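Local atomic coordinates of SG7.AF (Anopheles freeborni, PDB entry 6XL7), a protein that inhibits the alternative pathway of host complement as a mosquito salivary protein, acting on the activated C3 convertase C3bBb. Residues G104-R107 against G108-E111. Residues are numbered along the deposited sequence; the frame is centred on the assembly and turned at random.
Sequences GEIR and GETE
Residues Gly104-Arg107 and Gly108-Glu111 meet as consecutive turns near the C-terminal end of helix 89-113, the last helix of this mostly helical protein. The contact is local. Four i to i+4 backbone hydrogen bonds join the turns, from Gly108 N to Gly104 O through Glu111 N to Arg107 O. Thr110 adds a side-chain bond to this pattern. Its hydroxyl sits beside its own backbone N (chi1 -58°), and Thr110 OG1 donates to Ile106 O at 2.8 Å. It comes from above the carbonyl plane, 40° out of it, while Thr110 N reaches the same oxygen nearly head-on. Ile106 O therefore accepts two bonds, and the hydroxyl proton of this buried threonine is used within its own helix. Ile106 CG2 also packs 3.8 Å from Thr110 OG1. Both residues face helix 56-77, where they touch Met62.

On another side, Arg107 and Glu111 run side by side, pointing the same way, and both touch helix 23-46. The glutamate OE1 lies against the aliphatic part of the arginine, with Glu111 OE1 3.7 Å from Arg107 CG. Arg107 NE and Glu111 OE1 stay 4.4 Å apart, too far for a salt bridge. A water bridges the two side chains through the other carboxylate oxygen: it accepts from Arg107 NE at 3.0 Å and donates to Glu111 OE2. The chain of Arg107 bends at chi3 (56°), which brings one face of the guanidinium over Gly104 O; that oxygen lies 3.8 Å from the plane, over its centre. Arg107 NH1 is hydrogen-bonded to Gln36 O.

Glu105 and Glu109 share a second water, which donates to OE2 of each. Glu105 OE2 and Glu109 OE2 remain 5.0 Å apart, and Glu109 OE1 forms a salt bridge with Lys65. That lysine and the bridging water probably ease the repulsion between the two carboxylates.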
loop_
_atom_site.group_PDB
_atom_site.type_symbol
_atom_site.label_atom_id
_atom_site.label_comp_id
_atom_site.label_asym_id
_atom_site.label_seq_id
_atom_site.Cartn_x
_atom_site.Cartn_y
_atom_site.Cartn_z
ATOM N N GLY A 104 -1.281 7.526 -0.329
ATOM C CA GLY A 104 -1.571 8.298 -1.525
ATOM C C GLY A 104 -0.325 8.898 -2.143
ATOM O O GLY A 104 -0.203 8.976 -3.371
ATOM N N GLU A 105 0.618 9.329 -1.308
ATOM C CA GLU A 105 1.879 9.850 -1.822
ATOM C C GLU A 105 2.676 8.749 -2.505
ATOM O O GLU A 105 3.274 8.975 -3.566
ATOM C CB GLU A 105 2.678 10.500 -0.693
ATOM C CG GLU A 105 1.989 11.719 -0.106
ATOM C CD GLU A 105 2.718 12.292 1.097
ATOM O OE1 GLU A 105 2.328 13.383 1.564
ATOM O OE2 GLU A 105 3.679 11.652 1.568
ATOM N N ILE A 106 2.666 7.546 -1.932
ATOM C CA ILE A 106 3.303 6.402 -2.580
ATOM C C ILE A 106 2.666 6.133 -3.937
ATOM O O ILE A 106 3.363 5.816 -4.909
ATOM C CB ILE A 106 3.281 5.165 -1.663
ATOM C CG1 ILE A 106 4.185 5.381 -0.440
ATOM C CG2 ILE A 106 3.716 3.925 -2.437
ATOM C CD1 ILE A 106 3.909 4.388 0.681
ATOM N N ARG A 107 1.338 6.273 -4.040
ATOM C CA ARG A 107 0.680 6.078 -5.329
ATOM C C ARG A 107 1.245 7.027 -6.376
ATOM O O ARG A 107 1.603 6.606 -7.483
ATOM C CB ARG A 107 -0.837 6.276 -5.199
ATOM C CG ARG A 107 -1.581 6.143 -6.546
ATOM C CD ARG A 107 -3.054 6.555 -6.481
ATOM N NE ARG A 107 -3.240 7.920 -5.991
ATOM C CZ ARG A 107 -3.711 8.226 -4.784
ATOM N NH1 ARG A 107 -4.057 7.262 -3.936
ATOM N NH2 ARG A 107 -3.842 9.499 -4.426
ATOM N N GLY A 108 1.340 8.314 -6.044
ATOM C CA GLY A 108 1.853 9.276 -7.006
ATOM C C GLY A 108 3.291 8.994 -7.401
ATOM O O GLY A 108 3.658 9.106 -8.575
ATOM N N GLU A 109 4.122 8.620 -6.432
ATOM C CA GLU A 109 5.516 8.308 -6.737
ATOM C C GLU A 109 5.617 7.077 -7.627
ATOM O O GLU A 109 6.387 7.062 -8.598
ATOM C CB GLU A 109 6.292 8.102 -5.434
ATOM C CG GLU A 109 6.359 9.349 -4.556
ATOM C CD GLU A 109 6.609 9.049 -3.088
ATOM O OE1 GLU A 109 6.931 7.892 -2.740
ATOM O OE2 GLU A 109 6.477 9.987 -2.273
ATOM N N THR A 110 4.837 6.043 -7.318
ATOM C CA THR A 110 4.859 4.811 -8.101
ATOM C C THR A 110 4.374 5.054 -9.524
ATOM O O THR A 110 4.954 4.524 -10.481
ATOM C CB THR A 110 4.012 3.748 -7.399
ATOM O OG1 THR A 110 4.532 3.535 -6.077
ATOM C CG2 THR A 110 4.016 2.420 -8.169
ATOM N N GLU A 111 3.331 5.868 -9.689
ATOM C CA GLU A 111 2.830 6.157 -11.031
ATOM C C GLU A 111 3.922 6.748 -11.906
ATOM O O GLU A 111 3.995 6.449 -13.107
ATOM C CB GLU A 111 1.639 7.115 -10.956
ATOM C CG GLU A 111 0.384 6.469 -10.426
ATOM C CD GLU A 111 -0.737 7.461 -10.182
ATOM O OE1 GLU A 111 -1.907 7.024 -10.118
ATOM O OE2 GLU A 111 -0.453 8.674 -10.051
HETATM O O HOH W 1 5.956 10.002 0.590
HETATM O O HOH W 2 -2.011 10.061 -7.622
#